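Local coordinates for glutamate racemase (Campylobacter jejuni, PDB 3UHF), which belongs to the Asp/Glu/hydantoin racemase family and combines two parallel beta-sheets flanked by helices, with D-glutamic acid bound in a pocket of the chain, at residues 53-59 and 251-256; 116-121 and 148-153. One frame throughout, in Å; residues are numbered along the deposited sequence.

Contact 1. Residues 53-59 and 251-256; sequences IYYGDTA and HFYASS
Y54 pairs with F252 where two parallel strands are joined by a ladder of backbone hydrogen bonds that ends in a knot of side chains at their C-terminal ends. Y54 N reaches H251 O at 2.9 Å, Y253 N returns to Y54 O, and G56 N meets Y253 O at 3.1 Å. S255 N closes the ladder on G56 O at a longer 3.3 Å. That carbonyl also receives a weak bond from T58 N across the inverse gamma turn centred on D57.

Beyond the strands the bonding passes to side chains. S255 OG donates to D57 OD1 at 2.6 Å, meeting the lone pair of OD1 that faces away from OD2, and accepts A59 N at 2.9 Å, so one hydroxyl serves as donor and acceptor at once, tying S255 to both D57 and A59. With chi1 near 55°, OG sits between its own N and carbonyl carbon, which brings it to both partners. T58 OG1 donates to S256 O. The other carboxylate oxygen, D57 OD2, is held by R60 and Y63.

Carbon-to-carbon contacts occur on both faces. I53 sends CD1 to within 3.4 Å of H251 CD2 in the imidazole, while its CG2 lies 3.7 Å from Y253 CE2. On the other face Y54 CB rests against F252 CD2.

This is the edge pair of a parallel alpha/beta sheet with helices over both faces. Strand 51-56 lies between strand 26-31 and 249-254, the outermost strand within the chain; Y54 and F252 face helices 37-45 and 258-268, whereas I53 and Y55 pack against helix 68-82.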
ATOM      1  N   ILE A  53      15.150   2.184   0.631  1.00 27.06           N
ATOM      2  CA  ILE A  53      15.342   1.186   1.681  1.00 27.62           C
ATOM      3  C   ILE A  53      13.981   0.625   2.047  1.00 29.98           C
ATOM      4  O   ILE A  53      13.132   1.356   2.556  1.00 27.82           O
ATOM      5  CB  ILE A  53      15.962   1.804   2.957  1.00 27.81           C
ATOM      6  CG1 ILE A  53      17.187   2.672   2.624  1.00 37.20           C
ATOM      7  CG2 ILE A  53      16.297   0.718   3.983  1.00 31.60           C
ATOM      8  CD1 ILE A  53      18.282   1.952   1.888  1.00 42.61           C
ATOM      9  N   TYR A  54      13.771  -0.665   1.777  1.00 26.39           N
ATOM     10  CA  TYR A  54      12.519  -1.352   2.109  1.00 24.29           C
ATOM     11  C   TYR A  54      12.700  -2.155   3.396  1.00 23.67           C
ATOM     12  O   TYR A  54      13.693  -2.853   3.560  1.00 26.18           O
ATOM     13  CB  TYR A  54      12.097  -2.294   0.968  1.00 22.09           C
ATOM     14  CG  TYR A  54      10.762  -2.991   1.175  1.00 19.88           C
ATOM     15  CD1 TYR A  54       9.586  -2.456   0.651  1.00 21.92           C
ATOM     16  CD2 TYR A  54      10.676  -4.186   1.888  1.00 23.17           C
ATOM     17  CE1 TYR A  54       8.366  -3.085   0.828  1.00 22.64           C
ATOM     18  CE2 TYR A  54       9.446  -4.824   2.073  1.00 21.68           C
ATOM     19  CZ  TYR A  54       8.301  -4.266   1.541  1.00 24.21           C
ATOM     20  OH  TYR A  54       7.080  -4.877   1.706  1.00 18.61           O
ATOM     21  N   TYR A  55      11.745  -2.026   4.309  1.00 24.41           N
ATOM     22  CA  TYR A  55      11.752  -2.806   5.536  1.00 27.51           C
ATOM     23  C   TYR A  55      10.376  -3.417   5.723  1.00 24.23           C
ATOM     24  O   TYR A  55       9.365  -2.708   5.704  1.00 23.46           O
ATOM     25  CB  TYR A  55      12.106  -1.938   6.746  1.00 27.45           C
ATOM     26  CG  TYR A  55      12.000  -2.667   8.083  1.00 31.36           C
ATOM     27  CD1 TYR A  55      12.796  -3.770   8.366  1.00 32.48           C
ATOM     28  CD2 TYR A  55      11.126  -2.231   9.063  1.00 30.20           C
ATOM     29  CE1 TYR A  55      12.705  -4.434   9.593  1.00 32.95           C
ATOM     30  CE2 TYR A  55      11.030  -2.874  10.285  1.00 34.73           C
ATOM     31  CZ  TYR A  55      11.816  -3.978  10.546  1.00 37.24           C
ATOM     32  OH  TYR A  55      11.710  -4.608  11.770  1.00 33.23           O
ATOM     33  N   GLY A  56      10.336  -4.739   5.885  1.00 25.32           N
ATOM     34  CA  GLY A  56       9.082  -5.434   6.110  1.00 23.21           C
ATOM     35  C   GLY A  56       9.140  -6.146   7.451  1.00 20.59           C
ATOM     36  O   GLY A  56      10.129  -6.804   7.750  1.00 21.99           O
ATOM     37  N   ASP A  57       8.099  -5.993   8.269  1.00 22.44           N
ATOM     38  CA  ASP A  57       8.110  -6.580   9.620  1.00 25.05           C
ATOM     39  C   ASP A  57       7.634  -8.036   9.574  1.00 22.15           C
ATOM     40  O   ASP A  57       6.645  -8.423  10.206  1.00 20.20           O
ATOM     41  CB  ASP A  57       7.243  -5.750  10.572  1.00 22.43           C
ATOM     42  CG  ASP A  57       7.374  -6.189  12.026  1.00 27.20           C
ATOM     43  OD1 ASP A  57       8.302  -6.977  12.352  1.00 26.41           O
ATOM     44  OD2 ASP A  57       6.548  -5.731  12.845  1.00 22.33           O
ATOM     45  N   THR A  58       8.331  -8.844   8.797  1.00 19.68           N
ATOM     46  CA  THR A  58       7.829 -10.181   8.501  1.00 22.23           C
ATOM     47  C   THR A  58       7.788 -11.112   9.717  1.00 20.37           C
ATOM     48  O   THR A  58       7.167 -12.163   9.658  1.00 21.64           O
ATOM     49  CB  THR A  58       8.647 -10.836   7.374  1.00 22.23           C
ATOM     50  OG1 THR A  58      10.029 -10.815   7.731  1.00 25.34           O
ATOM     51  CG2 THR A  58       8.448 -10.067   6.063  1.00 23.69           C
ATOM     52  N   ALA A  59       8.446 -10.742  10.811  1.00 18.27           N
ATOM     53  CA  ALA A  59       8.395 -11.576  12.013  1.00 20.80           C
ATOM     54  C   ALA A  59       7.031 -11.464  12.683  1.00 22.02           C
ATOM     55  O   ALA A  59       6.589 -12.386  13.356  1.00 22.15           O
ATOM     56  CB  ALA A  59       9.497 -11.184  13.002  1.00 24.88           C
ATOM     57  N   HIS A 251      17.582  -1.670  -1.282  1.00 29.96           N
ATOM     58  CA  HIS A 251      18.094  -2.420  -0.138  1.00 30.30           C
ATOM     59  C   HIS A 251      16.915  -3.000   0.619  1.00 32.62           C
ATOM     60  O   HIS A 251      15.947  -2.291   0.894  1.00 31.57           O
ATOM     61  CB  HIS A 251      18.900  -1.520   0.792  1.00 35.51           C
ATOM     62  CG  HIS A 251      20.123  -0.938   0.156  1.00 42.43           C
ATOM     63  ND1 HIS A 251      21.250  -1.685  -0.108  1.00 41.94           N
ATOM     64  CD2 HIS A 251      20.392   0.315  -0.278  1.00 43.74           C
ATOM     65  CE1 HIS A 251      22.162  -0.915  -0.673  1.00 49.51           C
ATOM     66  NE2 HIS A 251      21.668   0.304  -0.785  1.00 44.38           N
ATOM     67  N   PHE A 252      17.001  -4.286   0.951  1.00 29.25           N
ATOM     68  CA  PHE A 252      15.913  -4.975   1.634  1.00 26.33           C
ATOM     69  C   PHE A 252      16.302  -5.379   3.045  1.00 31.85           C
ATOM     70  O   PHE A 252      17.367  -5.959   3.263  1.00 31.32           O
ATOM     71  CB  PHE A 252      15.505  -6.214   0.837  1.00 27.31           C
ATOM     72  CG  PHE A 252      14.935  -5.891  -0.507  1.00 28.01           C
ATOM     73  CD1 PHE A 252      15.739  -5.893  -1.637  1.00 32.56           C
ATOM     74  CD2 PHE A 252      13.590  -5.573  -0.637  1.00 25.14           C
ATOM     75  CE1 PHE A 252      15.211  -5.583  -2.879  1.00 37.08           C
ATOM     76  CE2 PHE A 252      13.054  -5.258  -1.878  1.00 29.43           C
ATOM     77  CZ  PHE A 252      13.871  -5.258  -2.998  1.00 30.21           C
ATOM     78  N   TYR A 253      15.428  -5.075   3.996  1.00 26.33           N
ATOM     79  CA  TYR A 253      15.583  -5.536   5.369  1.00 29.44           C
ATOM     80  C   TYR A 253      14.286  -6.155   5.867  1.00 27.26           C
ATOM     81  O   TYR A 253      13.204  -5.782   5.424  1.00 26.82           O
ATOM     82  CB  TYR A 253      15.985  -4.378   6.272  1.00 30.37           C
ATOM     83  CG  TYR A 253      17.302  -3.746   5.884  1.00 28.85           C
ATOM     84  CD1 TYR A 253      18.497  -4.188   6.443  1.00 31.71           C
ATOM     85  CD2 TYR A 253      17.355  -2.708   4.965  1.00 29.43           C
ATOM     86  CE1 TYR A 253      19.707  -3.611   6.092  1.00 35.29           C
ATOM     87  CE2 TYR A 253      18.564  -2.118   4.608  1.00 33.79           C
ATOM     88  CZ  TYR A 253      19.733  -2.574   5.173  1.00 35.46           C
ATOM     89  OH  TYR A 253      20.934  -1.990   4.825  1.00 37.08           O
ATOM     90  N   ALA A 254      14.391  -7.114   6.783  1.00 26.55           N
ATOM     91  CA  ALA A 254      13.194  -7.716   7.338  1.00 27.78           C
ATOM     92  C   ALA A 254      13.461  -8.196   8.749  1.00 30.30           C
ATOM     93  O   ALA A 254      14.599  -8.536   9.093  1.00 32.40           O
ATOM     94  CB  ALA A 254      12.709  -8.876   6.458  1.00 27.24           C
ATOM     95  N   SER A 255      12.416  -8.236   9.566  1.00 25.77           N
ATOM     96  CA  SER A 255      12.577  -8.679  10.947  1.00 28.06           C
ATOM     97  C   SER A 255      12.685 -10.202  11.053  1.00 32.42           C
ATOM     98  O   SER A 255      12.939 -10.738  12.135  1.00 31.86           O
ATOM     99  CB  SER A 255      11.455  -8.138  11.826  1.00 26.30           C
ATOM    100  OG  SER A 255      10.185  -8.478  11.302  1.00 24.90           O
ATOM    101  N   SER A 256      12.492 -10.897   9.937  1.00 27.16           N
ATOM    102  CA  SER A 256      12.749 -12.340   9.887  1.00 34.67           C
ATOM    103  C   SER A 256      13.045 -12.774   8.456  1.00 37.93           C
ATOM    104  O   SER A 256      12.526 -12.179   7.520  1.00 39.00           O
ATOM    105  CB  SER A 256      11.557 -13.123  10.437  1.00 36.86           C
ATOM    106  OG  SER A 256      10.418 -12.953   9.614  1.00 39.79           O
TER

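Contact 2. Residues 116-121 and 148-153; sequences VIDAGV and EYQKRL
I117 sets its CG2 methyl squarely over the Y149 ring, 3.6 Å from the ring centroid and 6° off the normal, a clear CH-pi contact. Its second branch covers the phenol end of the same ring, with CG1 3.6 Å from Y149 CE1. V121 fills in beside them: CG2 approaches Y149 CD2 obliquely at 3.9 Å, the V121 and Y149 side chains running antiparallel to one another, and CG1 meets L153 CD2.

R152, extended from CG to NE, runs past V121 and I117 to D118, whose side chain it crosses at about a right angle. Both residues have two modelled conformers; in the pair described, D118 CB lies over the guanidinium centre and the carboxylate near NH1, their planes 19° apart. The salt bridge from D118 OD1 to R152 NH1 is long, at 3.7 Å, and rests on charge alone, since no N-H points at the oxygen.

At the ring edge, a water lying in plane joins Y149 OH, at 2.7 Å, to V116 O, to which it donates. The hydroxyl also bonds N95 of the D-glutamic acid pocket, making Y149 a second-shell residue of that site. The whole is an oblique helix-helix packing: the axes of 117-121 and 148-153 approach to 10.1 Å and cross at -47°, with the Y149 ring lying across the interface and I117 over one face.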
ATOM      1  N   VAL A 116      -0.735   5.556   2.160  1.00 17.23           N
ATOM      2  CA  VAL A 116      -1.322   5.299   0.852  1.00 15.56           C
ATOM      3  C   VAL A 116      -2.828   5.562   0.782  1.00 22.95           C
ATOM      4  O   VAL A 116      -3.437   5.419  -0.277  1.00 20.65           O
ATOM      5  CB  VAL A 116      -1.042   3.855   0.381  1.00 16.83           C
ATOM      6  CG1 VAL A 116       0.440   3.683   0.033  1.00 18.98           C
ATOM      7  CG2 VAL A 116      -1.480   2.836   1.457  1.00 18.58           C
ATOM      8  N   ILE A 117      -3.436   5.949   1.896  1.00 17.88           N
ATOM      9  CA  ILE A 117      -4.889   6.093   1.917  1.00 14.96           C
ATOM     10  C   ILE A 117      -5.358   7.386   1.237  1.00 19.66           C
ATOM     11  O   ILE A 117      -6.249   7.349   0.389  1.00 19.38           O
ATOM     12  CB  ILE A 117      -5.450   5.984   3.347  1.00 15.34           C
ATOM     13  CG1 ILE A 117      -5.174   4.573   3.884  1.00 14.56           C
ATOM     14  CG2 ILE A 117      -6.938   6.269   3.357  1.00 16.30           C
ATOM     15  CD1 ILE A 117      -5.599   4.355   5.321  1.00 16.69           C
ATOM     16  N   ASP A 118      -4.769   8.518   1.608  0.84 17.42           N
ATOM     17  CA  ASP A 118      -5.107   9.797   0.976  0.84 17.95           C
ATOM     18  C   ASP A 118      -4.897   9.689  -0.537  0.84 21.45           C
ATOM     19  O   ASP A 118      -5.777  10.054  -1.335  0.84 18.92           O
ATOM     20  CB  ASP A 118      -4.255  10.910   1.586  0.84 20.41           C
ATOM     21  CG  ASP A 118      -4.690  12.306   1.157  0.84 36.29           C
ATOM     22  OD1 ASP A 118      -5.578  12.432   0.285  0.84 37.34           O
ATOM     23  OD2 ASP A 118      -4.128  13.287   1.702  0.84 30.76           O
ATOM     24  N   ALA A 119      -3.749   9.144  -0.927  1.00 18.10           N
ATOM     25  CA  ALA A 119      -3.444   8.949  -2.336  1.00 21.13           C
ATOM     26  C   ALA A 119      -4.492   8.102  -3.056  1.00 19.10           C
ATOM     27  O   ALA A 119      -4.886   8.417  -4.176  1.00 18.70           O
ATOM     28  CB  ALA A 119      -2.068   8.310  -2.479  1.00 21.45           C
ATOM     29  N   GLY A 120      -4.913   7.008  -2.431  1.00 16.85           N
ATOM     30  CA  GLY A 120      -5.898   6.127  -3.037  1.00 15.25           C
ATOM     31  C   GLY A 120      -7.253   6.809  -3.200  1.00 20.02           C
ATOM     32  O   GLY A 120      -7.947   6.629  -4.199  1.00 16.86           O
ATOM     33  N   VAL A 121      -7.646   7.593  -2.207  1.00 16.89           N
ATOM     34  CA  VAL A 121      -8.874   8.382  -2.332  1.00 16.21           C
ATOM     35  C   VAL A 121      -8.785   9.402  -3.474  1.00 18.79           C
ATOM     36  O   VAL A 121      -9.708   9.520  -4.293  1.00 18.95           O
ATOM     37  CB  VAL A 121      -9.221   9.070  -0.999  1.00 18.71           C
ATOM     38  CG1 VAL A 121     -10.355  10.070  -1.191  1.00 21.42           C
ATOM     39  CG2 VAL A 121      -9.592   8.004   0.040  1.00 18.03           C
ATOM     40  N   GLU A 148     -11.192   5.151   7.883  1.00 23.05           N
ATOM     41  CA  GLU A 148     -10.437   6.232   7.244  1.00 17.80           C
ATOM     42  C   GLU A 148     -10.838   6.457   5.783  1.00 21.97           C
ATOM     43  O   GLU A 148     -11.025   7.609   5.357  1.00 21.28           O
ATOM     44  CB  GLU A 148      -8.926   6.005   7.390  1.00 22.71           C
ATOM     45  CG  GLU A 148      -8.424   6.215   8.820  1.00 24.93           C
ATOM     46  CD  GLU A 148      -8.422   7.684   9.228  1.00 35.91           C
ATOM     47  OE1 GLU A 148      -8.608   7.974  10.429  1.00 37.91           O
ATOM     48  OE2 GLU A 148      -8.230   8.549   8.346  1.00 31.96           O
ATOM     49  N   TYR A 149     -10.983   5.382   5.012  1.00 19.73           N
ATOM     50  CA  TYR A 149     -11.409   5.544   3.621  1.00 18.96           C
ATOM     51  C   TYR A 149     -12.816   6.103   3.571  1.00 21.76           C
ATOM     52  O   TYR A 149     -13.099   7.006   2.780  1.00 19.79           O
ATOM     53  CB  TYR A 149     -11.377   4.219   2.853  1.00 18.41           C
ATOM     54  CG  TYR A 149     -10.009   3.831   2.350  1.00 16.87           C
ATOM     55  CD1 TYR A 149      -9.192   2.994   3.104  1.00 17.98           C
ATOM     56  CD2 TYR A 149      -9.538   4.292   1.128  1.00 16.36           C
ATOM     57  CE1 TYR A 149      -7.938   2.626   2.661  1.00 15.90           C
ATOM     58  CE2 TYR A 149      -8.278   3.922   0.666  1.00 16.95           C
ATOM     59  CZ  TYR A 149      -7.488   3.084   1.444  1.00 17.66           C
ATOM     60  OH  TYR A 149      -6.240   2.713   1.022  1.00 17.64           O
ATOM     61  N   GLN A 150     -13.692   5.551   4.410  1.00 18.70           N
ATOM     62  CA  GLN A 150     -15.092   5.969   4.438  1.00 22.39           C
ATOM     63  C   GLN A 150     -15.212   7.460   4.747  1.00 24.54           C
ATOM     64  O   GLN A 150     -15.939   8.188   4.066  1.00 22.74           O
ATOM     65  CB  GLN A 150     -15.900   5.171   5.468  1.00 22.53           C
ATOM     66  CG  GLN A 150     -16.008   3.668   5.204  1.00 22.38           C
ATOM     67  CD  GLN A 150     -14.911   2.883   5.906  1.00 20.22           C
ATOM     68  OE1 GLN A 150     -13.738   3.215   5.783  1.00 23.65           O
ATOM     69  NE2 GLN A 150     -15.292   1.856   6.667  1.00 20.12           N
ATOM     70  N   LYS A 151     -14.493   7.910   5.773  1.00 20.70           N
ATOM     71  CA  LYS A 151     -14.561   9.309   6.191  1.00 23.87           C
ATOM     72  C   LYS A 151     -14.034  10.260   5.125  1.00 22.02           C
ATOM     73  O   LYS A 151     -14.601  11.339   4.909  1.00 20.15           O
ATOM     74  CB  LYS A 151     -13.801   9.526   7.504  1.00 28.44           C
ATOM     75  CG  LYS A 151     -14.521   9.000   8.752  1.00 38.23           C
ATOM     76  CD  LYS A 151     -13.592   9.053   9.969  1.00 49.32           C
ATOM     77  CE  LYS A 151     -14.362   9.126  11.285  1.00 59.98           C
ATOM     78  NZ  LYS A 151     -14.928   7.817  11.707  1.00 65.01           N
ATOM     79  N   ARG A 152     -12.945   9.879   4.474  0.64 21.33           N
ATOM     80  CA  ARG A 152     -12.394  10.727   3.422  0.64 22.41           C
ATOM     81  C   ARG A 152     -13.367  10.839   2.256  0.64 19.55           C
ATOM     82  O   ARG A 152     -13.662  11.937   1.791  0.64 19.69           O
ATOM     83  CB  ARG A 152     -11.036  10.206   2.946  0.64 24.40           C
ATOM     84  CG  ARG A 152      -9.931  10.338   3.980  0.64 27.31           C
ATOM     85  CD  ARG A 152      -8.589   9.871   3.425  0.64 29.57           C
ATOM     86  NE  ARG A 152      -7.487  10.188   4.333  0.64 34.09           N
ATOM     87  CZ  ARG A 152      -6.865  11.362   4.364  0.64 30.66           C
ATOM     88  NH1 ARG A 152      -7.234  12.333   3.540  0.64 29.80           N
ATOM     89  NH2 ARG A 152      -5.874  11.572   5.221  0.64 30.96           N
ATOM     90  N   LEU A 153     -13.879   9.704   1.802  1.00 18.39           N
ATOM     91  CA  LEU A 153     -14.812   9.684   0.676  1.00 19.75           C
ATOM     92  C   LEU A 153     -16.098  10.453   0.999  1.00 21.21           C
ATOM     93  O   LEU A 153     -16.584  11.255   0.191  1.00 21.82           O
ATOM     94  CB  LEU A 153     -15.128   8.235   0.306  1.00 20.56           C
ATOM     95  CG  LEU A 153     -13.949   7.570  -0.412  1.00 19.75           C
ATOM     96  CD1 LEU A 153     -14.114   6.060  -0.457  1.00 18.78           C
ATOM     97  CD2 LEU A 153     -13.817   8.141  -1.811  1.00 21.27           C
TER
HETATM   98  O   HOH W   1      -5.126   3.477  -1.261  1.00 18.38           O

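Contacts 1 and 2 lie on opposite sides of the chain's centre, their own centres 26 Å apart and their nearest atoms about 10 Å apart, so neither touches the other. Along the sequence, contact 2 is nested inside the long loop that contact 1 closes. What they share is proximity to the bound D-glutamic acid: the side chain of Y54 in contact 1 comes within about 7 Å of it, that of V116 in contact 2 within about 6 Å. Each is tied to pocket residues by hydrogen bonds, contact 1 to D31 and Y63 and contact 2 to N95, and so both belong to the surroundings of one site.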